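Long-range contacts in uncharacterized protein MJ0690 (Methanocaldococcus jannaschii, PDB 3K32), which is of unknown function but is predicted to be a subunit of a tRNA methyltransferase, with a probable nucleotide-binding fold of the HUP group: residues Val70-Asp75 against Ile176-Arg180; Ser20-Val24 against Leu149-Phe154; Glu96-Asp100 against Leu126-Ile132. One frame throughout, in Å; residues are numbered along the deposited sequence.

Contact 1 (Val70-Asp75 against Ile176-Arg180)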
loop_
_atom_site.group_PDB
_atom_site.type_symbol
_atom_site.label_atom_id
_atom_site.label_comp_id
_atom_site.label_asym_id
_atom_site.label_seq_id
_atom_site.Cartn_x
_atom_site.Cartn_y
_atom_site.Cartn_z
ATOM N N VAL B 70 16.452 15.063 -16.983
ATOM C CA VAL B 70 16.144 16.243 -16.170
ATOM C C VAL B 70 16.086 17.523 -16.989
ATOM O O VAL B 70 15.321 18.433 -16.666
ATOM C CB VAL B 70 17.104 16.421 -14.959
ATOM C CG1 VAL B 70 16.685 15.496 -13.828
ATOM C CG2 VAL B 70 18.588 16.207 -15.363
ATOM N N GLU B 71 16.871 17.589 -18.060
ATOM C CA GLU B 71 16.805 18.739 -18.960
ATOM C C GLU B 71 15.366 18.922 -19.424
ATOM O O GLU B 71 14.840 20.040 -19.459
ATOM C CB GLU B 71 17.755 18.570 -20.148
ATOM C CG GLU B 71 19.228 18.703 -19.779
ATOM C CD GLU B 71 19.600 20.109 -19.309
ATOM O OE1 GLU B 71 18.798 21.047 -19.526
ATOM O OE2 GLU B 71 20.701 20.281 -18.734
ATOM N N LYS B 72 14.718 17.810 -19.744
ATOM C CA LYS B 72 13.339 17.842 -20.207
ATOM C C LYS B 72 12.361 18.150 -19.058
ATOM O O LYS B 72 11.360 18.859 -19.249
ATOM C CB LYS B 72 12.979 16.533 -20.912
ATOM C CG LYS B 72 11.533 16.452 -21.285
ATOM C CD LYS B 72 11.272 15.345 -22.272
ATOM C CE LYS B 72 9.878 15.492 -22.873
ATOM N NZ LYS B 72 9.649 16.849 -23.460
ATOM N N ALA B 73 12.653 17.632 -17.864
ATOM C CA ALA B 73 11.835 17.955 -16.700
ATOM C C ALA B 73 11.886 19.446 -16.477
ATOM O O ALA B 73 10.890 20.060 -16.094
ATOM C CB ALA B 73 12.317 17.223 -15.466
ATOM N N ALA B 74 13.062 20.025 -16.704
ATOM C CA ALA B 74 13.231 21.468 -16.603
ATOM C C ALA B 74 12.329 22.173 -17.632
ATOM O O ALA B 74 11.577 23.084 -17.286
ATOM C CB ALA B 74 14.684 21.854 -16.794
ATOM N N ASP B 75 12.369 21.717 -18.880
ATOM C CA ASP B 75 11.531 22.321 -19.913
ATOM C C ASP B 75 10.084 22.259 -19.465
ATOM O O ASP B 75 9.373 23.253 -19.518
ATOM C CB ASP B 75 11.706 21.634 -21.273
ATOM C CG ASP B 75 13.151 21.645 -21.763
ATOM O OD1 ASP B 75 13.924 22.540 -21.360
ATOM O OD2 ASP B 75 13.519 20.764 -22.572
ATOM N N ILE B 176 19.265 22.853 -12.633
ATOM C CA ILE B 176 19.227 23.193 -14.048
ATOM C C ILE B 176 18.462 24.500 -14.218
ATOM O O ILE B 176 18.859 25.360 -14.998
ATOM C CB ILE B 176 18.593 22.067 -14.904
ATOM C CG1 ILE B 176 19.426 20.788 -14.795
ATOM C CG2 ILE B 176 18.494 22.488 -16.365
ATOM C CD1 ILE B 176 18.887 19.634 -15.596
ATOM N N LEU B 177 17.383 24.656 -13.459
ATOM C CA LEU B 177 16.544 25.848 -13.574
ATOM C C LEU B 177 17.329 27.103 -13.221
ATOM O O LEU B 177 17.238 28.119 -13.909
ATOM C CB LEU B 177 15.298 25.723 -12.703
ATOM C CG LEU B 177 14.341 24.623 -13.157
ATOM C CD1 LEU B 177 13.231 24.377 -12.135
ATOM C CD2 LEU B 177 13.761 24.968 -14.511
ATOM N N LYS B 178 18.114 27.020 -12.155
ATOM C CA LYS B 178 19.005 28.108 -11.804
ATOM C C LYS B 178 19.937 28.434 -12.973
ATOM O O LYS B 178 19.876 29.533 -13.520
ATOM C CB LYS B 178 19.795 27.786 -10.534
ATOM C CG LYS B 178 18.997 28.014 -9.256
ATOM C CD LYS B 178 19.885 27.992 -8.011
ATOM C CE LYS B 178 19.802 26.658 -7.272
ATOM N NZ LYS B 178 18.557 26.538 -6.458
ATOM N N GLU B 179 20.776 27.477 -13.366
ATOM C CA GLU B 179 21.698 27.694 -14.472
ATOM C C GLU B 179 20.988 28.424 -15.590
ATOM O O GLU B 179 21.576 29.261 -16.279
ATOM C CB GLU B 179 22.214 26.369 -15.031
ATOM C CG GLU B 179 23.266 25.682 -14.200
ATOM C CD GLU B 179 23.622 24.313 -14.751
ATOM O OE1 GLU B 179 23.158 23.980 -15.862
ATOM O OE2 GLU B 179 24.365 23.571 -14.075
ATOM N N ARG B 180 19.714 28.094 -15.762
ATOM C CA ARG B 180 18.980 28.514 -16.942
ATOM C C ARG B 180 18.600 29.979 -16.892
ATOM O O ARG B 180 18.242 30.574 -17.910
ATOM C CB ARG B 180 17.749 27.633 -17.150
ATOM C CG ARG B 180 18.049 26.361 -17.940
ATOM C CD ARG B 180 16.805 25.526 -18.107
ATOM N NE ARG B 180 17.024 24.351 -18.939
ATOM C CZ ARG B 180 16.045 23.672 -19.524
ATOM N NH1 ARG B 180 14.789 24.075 -19.364
ATOM N NH2 ARG B 180 16.311 22.602 -20.270
HETATM O O HOH W 1 20.252 23.951 -18.628
#
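Two helical segments, Val70-Asp75 and Ile176-Arg180, cross at -65° with their axes 10.3 Å apart at closest approach, and Ala74 faces Leu177 where the backbones come nearest. Arg180 carries the polar half of the contact. Its chain is extended from CG to NE, which sends the guanidinium across to the helix of Ala74. One face of that group lies on Ala74 CB, which is 3.4 Å from Arg180 NH1 and offset toward the rim of the group. The edge serves the acids. Asp75 OD1 is held end-on by two nitrogens, at 2.7 Å from Arg180 NH1 and 2.6 Å from Arg180 NH2. NH1 meets this oxygen from its anti side and NH2 from its syn side; sharing a single acceptor leaves both bonds bent. Arg180 NH2 also donates to Glu71 OE1 at 3.0 Å, with the acceptor tilted 26° out of the guanidinium plane.

The result is a salt-bridge network at the edge of a helix-helix packing. It joins helix 68-80, which follows the edge strand 59-64 of the parallel sheet, to helix 169-180 from late in the chain. The bend of Glu71 at chi2 (-66°) turns its carboxylate over toward Ile176 CG2 and CD1. Glu71 OE2 pairs with Arg67, which also binds Glu179. A water accepts from Arg180 NE at 3.3 Å and donates weakly to Glu71 OE1. Beneath the charges the contact is apolar. Ile176 CD1 touches Val70 CG2 at 3.4 Å, and Ile176 CG2 lies 3.9 Å from Ala74 CB. Leu177 CD2 reaches the same alanine methyl, and the leucine side chain also packs on Ile77 and Ile78.

Contact 2 (Ser20-Val24 against Leu149-Phe154)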
loop_
_atom_site.group_PDB
_atom_site.type_symbol
_atom_site.label_atom_id
_atom_site.label_comp_id
_atom_site.label_asym_id
_atom_site.label_seq_id
_atom_site.Cartn_x
_atom_site.Cartn_y
_atom_site.Cartn_z
ATOM N N SER B 20 12.099 5.827 3.724
ATOM C CA SER B 20 12.730 4.974 4.717
ATOM C C SER B 20 11.743 3.936 5.252
ATOM O O SER B 20 12.094 2.790 5.432
ATOM C CB SER B 20 13.276 5.821 5.864
ATOM O OG SER B 20 14.228 6.749 5.391
ATOM N N LEU B 21 10.502 4.349 5.489
ATOM C CA LEU B 21 9.449 3.422 5.868
ATOM C C LEU B 21 9.271 2.337 4.814
ATOM O O LEU B 21 9.040 1.168 5.160
ATOM C CB LEU B 21 8.115 4.142 6.103
ATOM C CG LEU B 21 7.976 4.948 7.394
ATOM C CD1 LEU B 21 6.564 5.509 7.523
ATOM C CD2 LEU B 21 8.346 4.100 8.605
ATOM N N SER B 22 9.376 2.699 3.532
ATOM C CA SER B 22 9.217 1.663 2.511
ATOM C C SER B 22 10.321 0.614 2.655
ATOM O O SER B 22 10.047 -0.583 2.642
ATOM C CB SER B 22 9.130 2.224 1.080
ATOM O OG SER B 22 10.365 2.745 0.631
ATOM N N ALA B 23 11.561 1.077 2.803
ATOM C CA ALA B 23 12.701 0.189 3.030
ATOM C C ALA B 23 12.375 -0.763 4.171
ATOM O O ALA B 23 12.347 -1.978 3.994
ATOM C CB ALA B 23 13.950 0.997 3.373
ATOM N N VAL B 24 12.119 -0.168 5.334
ATOM C CA VAL B 24 11.834 -0.880 6.565
ATOM C C VAL B 24 10.725 -1.907 6.409
ATOM O O VAL B 24 10.808 -3.012 6.897
ATOM C CB VAL B 24 11.436 0.117 7.671
ATOM C CG1 VAL B 24 10.966 -0.630 8.913
ATOM C CG2 VAL B 24 12.603 1.030 7.989
ATOM N N LEU B 149 3.603 6.326 11.882
ATOM C CA LEU B 149 4.594 5.265 11.731
ATOM C C LEU B 149 6.024 5.802 11.762
ATOM O O LEU B 149 6.906 5.217 12.397
ATOM C CB LEU B 149 4.342 4.471 10.445
ATOM C CG LEU B 149 3.171 3.473 10.446
ATOM C CD1 LEU B 149 2.804 3.064 9.033
ATOM C CD2 LEU B 149 3.468 2.243 11.287
ATOM N N ALA B 150 6.248 6.913 11.064
ATOM C CA ALA B 150 7.550 7.574 11.056
ATOM C C ALA B 150 8.019 7.901 12.480
ATOM O O ALA B 150 9.162 7.628 12.858
ATOM C CB ALA B 150 7.494 8.848 10.203
ATOM N N SER B 151 7.129 8.480 13.278
ATOM C CA SER B 151 7.520 8.869 14.614
ATOM C C SER B 151 7.687 7.649 15.534
ATOM O O SER B 151 8.348 7.728 16.567
ATOM C CB SER B 151 6.543 9.896 15.187
ATOM O OG SER B 151 5.291 9.302 15.475
ATOM N N GLU B 152 7.109 6.515 15.156
ATOM C CA GLU B 152 7.306 5.308 15.950
ATOM C C GLU B 152 8.626 4.604 15.651
ATOM O O GLU B 152 9.237 4.021 16.542
ATOM C CB GLU B 152 6.141 4.344 15.789
ATOM C CG GLU B 152 5.226 4.338 16.981
ATOM C CD GLU B 152 4.945 2.937 17.464
ATOM O OE1 GLU B 152 5.795 2.371 18.181
ATOM O OE2 GLU B 152 3.877 2.395 17.115
ATOM N N PHE B 153 9.073 4.666 14.403
ATOM C CA PHE B 153 10.320 4.005 14.022
ATOM C C PHE B 153 11.544 4.907 14.144
ATOM O O PHE B 153 12.629 4.448 14.491
ATOM C CB PHE B 153 10.233 3.459 12.594
ATOM C CG PHE B 153 9.555 2.126 12.494
ATOM C CD1 PHE B 153 10.286 0.964 12.548
ATOM C CD2 PHE B 153 8.187 2.040 12.344
ATOM C CE1 PHE B 153 9.662 -0.259 12.448
ATOM C CE2 PHE B 153 7.557 0.822 12.250
ATOM C CZ PHE B 153 8.292 -0.329 12.299
ATOM N N PHE B 154 11.373 6.192 13.864
ATOM C CA PHE B 154 12.536 7.048 13.680
ATOM C C PHE B 154 12.674 8.192 14.662
ATOM O O PHE B 154 11.690 8.748 15.151
ATOM C CB PHE B 154 12.573 7.596 12.255
ATOM C CG PHE B 154 12.470 6.533 11.190
ATOM C CD1 PHE B 154 13.460 5.576 11.047
ATOM C CD2 PHE B 154 11.391 6.514 10.311
ATOM C CE1 PHE B 154 13.361 4.598 10.061
ATOM C CE2 PHE B 154 11.289 5.546 9.311
ATOM C CZ PHE B 154 12.272 4.581 9.186
#
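The helical segments Ser20-Val24 and Leu149-Phe153 cross at 68°, with axes 10.9 Å apart at closest approach and Leu21 opposite Ala150 in the register. Phe154 is the first residue beyond the second helix. Leu21 extends between the two backbones. Its chi1 of -75° sends CG across toward the other helix, and the branch at CG gives each methyl its own neighbours. CD1 of Leu21 sits 3.8 Å from Leu149 CB and equally near the backbone N of Ala150. CD2 of Leu21 meets Phe154 CE2 at 3.4 Å, approaching the ring obliquely.

Val24 works in the same divided way. Chi1 of 173° turns CG1 away from the backbone N, and that methyl reaches Phe153 CE1 at 3.8 Å. The other methyl, CG2, meets the edge of Phe154 at CZ, also at 3.8 Å. Ser20 adds its CB, 3.7 Å from Phe154 CZ, while its OG is bonded to the carbonyl oxygen of Gly16. The Phe154 ring is further held by Phe153 CB, which lies over the centre of one face. Were Leu21 replaced by the smaller alanine, Leu149 CB and Phe154 CE2 would probably lose the methyls that touch them, and a gap would open between the helices.

Ser20 is the last residue of an SGGKDSS sequence, which matches the PP-loop signature (SGGxDS followed by Ser or Thr) of ATP pyrophosphatases. Helix 17-28 would then be the helix that starts in the probable nucleotide-binding loop. On the far helix, Leu149 packs on Tyr31 of the second subunit and Phe153 on Leu29 of that subunit. All the touching residues are buried, and no hydrogen bond crosses between the segments. Between these two segments the contact therefore rests on apolar packing.

Contact 3 (Glu96-Asp100 against Leu126-Ile132)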
loop_
_atom_site.group_PDB
_atom_site.type_symbol
_atom_site.label_atom_id
_atom_site.label_comp_id
_atom_site.label_asym_id
_atom_site.label_seq_id
_atom_site.Cartn_x
_atom_site.Cartn_y
_atom_site.Cartn_z
ATOM N N GLU B 96 11.125 2.649 -16.288
ATOM C CA GLU B 96 11.354 1.906 -17.542
ATOM C C GLU B 96 12.795 1.449 -17.668
ATOM O O GLU B 96 13.063 0.306 -18.042
ATOM C CB GLU B 96 11.041 2.744 -18.784
ATOM C CG GLU B 96 9.605 3.115 -18.964
ATOM C CD GLU B 96 8.728 1.936 -19.309
ATOM O OE1 GLU B 96 9.119 1.121 -20.168
ATOM O OE2 GLU B 96 7.633 1.836 -18.722
ATOM N N ILE B 97 13.718 2.364 -17.387
ATOM C CA ILE B 97 15.142 2.070 -17.463
ATOM C C ILE B 97 15.547 1.029 -16.427
ATOM O O ILE B 97 16.210 0.052 -16.747
ATOM C CB ILE B 97 15.992 3.344 -17.265
ATOM C CG1 ILE B 97 15.719 4.359 -18.388
ATOM C CG2 ILE B 97 17.470 2.993 -17.208
ATOM C CD1 ILE B 97 16.474 5.674 -18.227
ATOM N N LEU B 98 15.147 1.246 -15.185
ATOM C CA LEU B 98 15.528 0.347 -14.107
ATOM C C LEU B 98 14.890 -1.025 -14.265
ATOM O O LEU B 98 15.457 -2.030 -13.853
ATOM C CB LEU B 98 15.183 0.963 -12.748
ATOM C CG LEU B 98 16.201 1.988 -12.224
ATOM C CD1 LEU B 98 17.548 1.351 -12.113
ATOM C CD2 LEU B 98 16.314 3.175 -13.156
ATOM N N ALA B 99 13.722 -1.067 -14.891
ATOM C CA ALA B 99 13.025 -2.335 -15.117
ATOM C C ALA B 99 13.731 -3.289 -16.089
ATOM O O ALA B 99 13.335 -4.433 -16.226
ATOM C CB ALA B 99 11.589 -2.086 -15.562
ATOM N N ASP B 100 14.752 -2.808 -16.791
ATOM C CA ASP B 100 15.535 -3.670 -17.677
ATOM C C ASP B 100 16.610 -4.387 -16.884
ATOM O O ASP B 100 17.129 -5.413 -17.330
ATOM C CB ASP B 100 16.179 -2.877 -18.837
ATOM C CG ASP B 100 15.154 -2.389 -19.873
ATOM O OD1 ASP B 100 14.198 -3.128 -20.177
ATOM O OD2 ASP B 100 15.306 -1.263 -20.394
ATOM N N LEU B 126 3.743 -2.029 -17.331
ATOM C CA LEU B 126 5.127 -2.084 -16.884
ATOM C C LEU B 126 5.539 -3.496 -16.461
ATOM O O LEU B 126 6.603 -3.984 -16.840
ATOM C CB LEU B 126 5.332 -1.094 -15.729
ATOM C CG LEU B 126 6.748 -0.689 -15.317
ATOM C CD1 LEU B 126 7.351 -1.725 -14.406
ATOM C CD2 LEU B 126 7.630 -0.467 -16.542
ATOM N N GLU B 127 4.693 -4.161 -15.691
ATOM C CA GLU B 127 5.020 -5.500 -15.219
ATOM C C GLU B 127 5.005 -6.555 -16.328
ATOM O O GLU B 127 5.807 -7.487 -16.328
ATOM C CB GLU B 127 4.069 -5.922 -14.112
ATOM C CG GLU B 127 4.139 -5.073 -12.884
ATOM C CD GLU B 127 3.583 -5.818 -11.698
ATOM O OE1 GLU B 127 2.877 -6.813 -11.939
ATOM O OE2 GLU B 127 3.857 -5.441 -10.539
HETATM N N MSE B 128 4.084 -6.417 -17.268
HETATM C CA MSE B 128 3.971 -7.406 -18.322
HETATM C C MSE B 128 5.024 -7.223 -19.411
HETATM O O MSE B 128 5.518 -8.201 -19.970
HETATM C CB MSE B 128 2.569 -7.400 -18.929
HETATM C CG MSE B 128 2.468 -8.280 -20.170
HETATM SE SE MSE B 128 0.713 -8.229 -20.984
HETATM C CE MSE B 128 -0.334 -8.765 -19.416
ATOM N N ARG B 129 5.364 -5.972 -19.706
ATOM C CA ARG B 129 6.316 -5.672 -20.763
ATOM C C ARG B 129 7.729 -5.994 -20.320
ATOM O O ARG B 129 8.572 -6.399 -21.123
ATOM C CB ARG B 129 6.233 -4.202 -21.169
ATOM C CG ARG B 129 5.019 -3.849 -22.031
ATOM C CD ARG B 129 5.057 -2.387 -22.489
ATOM N NE ARG B 129 5.024 -1.459 -21.362
ATOM C CZ ARG B 129 6.066 -0.741 -20.949
ATOM N NH1 ARG B 129 7.230 -0.828 -21.574
ATOM N NH2 ARG B 129 5.947 0.065 -19.908
ATOM N N LYS B 130 7.993 -5.807 -19.038
ATOM C CA LYS B 130 9.354 -5.938 -18.543
ATOM C C LYS B 130 9.515 -7.224 -17.757
ATOM O O LYS B 130 10.610 -7.555 -17.321
ATOM C CB LYS B 130 9.704 -4.742 -17.661
ATOM C CG LYS B 130 9.515 -3.411 -18.352
ATOM C CD LYS B 130 10.621 -3.124 -19.329
ATOM C CE LYS B 130 10.577 -1.659 -19.792
ATOM N NZ LYS B 130 11.630 -1.344 -20.799
ATOM N N ASN B 131 8.418 -7.954 -17.600
ATOM C CA ASN B 131 8.414 -9.161 -16.791
ATOM C C ASN B 131 8.976 -8.893 -15.423
ATOM O O ASN B 131 9.944 -9.512 -15.002
ATOM C CB ASN B 131 9.229 -10.268 -17.433
ATOM C CG ASN B 131 9.156 -11.532 -16.644
ATOM O OD1 ASN B 131 8.190 -11.758 -15.942
ATOM N ND2 ASN B 131 10.181 -12.349 -16.729
ATOM N N ILE B 132 8.341 -7.969 -14.725
ATOM C CA ILE B 132 8.893 -7.432 -13.504
ATOM C C ILE B 132 7.824 -7.298 -12.418
ATOM O O ILE B 132 6.615 -7.272 -12.711
ATOM C CB ILE B 132 9.554 -6.077 -13.831
ATOM C CG1 ILE B 132 11.069 -6.199 -13.753
ATOM C CG2 ILE B 132 9.013 -4.951 -12.981
ATOM C CD1 ILE B 132 11.715 -4.865 -13.711
#
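Glu96 bends at chi2 (-69°) and Arg129 bends at chi3 (-62°), and these turns bring their flat ends together edge to edge. The carboxylate and guanidinium planes are only 16° apart. Arg129 grips the acid end-on, with one nitrogen for each oxygen. Arg129 NH2 donates to Glu96 OE2 at 2.7 Å, and Arg129 NH1 to Glu96 OE1 at 3.1 Å. Both bonds are fairly straight and lie in the guanidinium plane. Each uses the syn lone pair of its oxygen, which should hold both groups against rotation. Arg129 NE is also bonded to Ser125 OG, which helps fix the guanidinium.

Lys130 bends at chi2 and then runs extended between two acids. Its NZ lies 3.2 Å from Asp100 OD1, in a hydrogen-bonded salt bridge that meets the oxygen out of the carboxylate plane. A longer salt bridge joins Lys130 NZ to Glu96 OE1 at 3.6 Å. Glu96 is thus shared by two bases, which would probably favour its charged form. The stem of the lysine is not idle: its CG rests 3.7 Å from Ala99 CB.

Below the charges, Ala99 is the small apolar centre. Its CB touches Ile132 CD1 at 3.3 Å, and the same isoleucine methyl crowds the Ala99 backbone. Leu126 CD2 flanks that methyl group of Ala99 and also lies 3.2 Å from Glu96 OE2. Leu105 of strand 104-106 packs against both Ala99 and Ile132.

Here the C-terminal ends of helices 84-98 and 120-130 meet just before each leads into a strand, 104-106 and 133-135. These strands are parallel neighbours, joined through helix 120-130 in a beta-alpha-beta crossover of the layered alpha/beta fold.

Overall arrangement
From the N terminus, the chain first lays down helix 17-28, which waits for the end of helix 143-153 and the start of strand 154-159 to close contact 2. Helix 68-80 follows and meets helix 169-180 in contact 1, after contact 2 has closed. Contacts 1 and 2 therefore cross along the chain. They lie on opposite sides of its centre, with their own centres 32 Å apart. Contact 3 closes a short loop, with 25 residues between its segments, and falls within both longer loops. Contacts 1 and 2 fasten the late helices to early helices of the parallel-sheet domain. Contact 3 stays among the helices leading into strands 104-106 and 133-135. Contacts 2 and 3 also touch the second subunit.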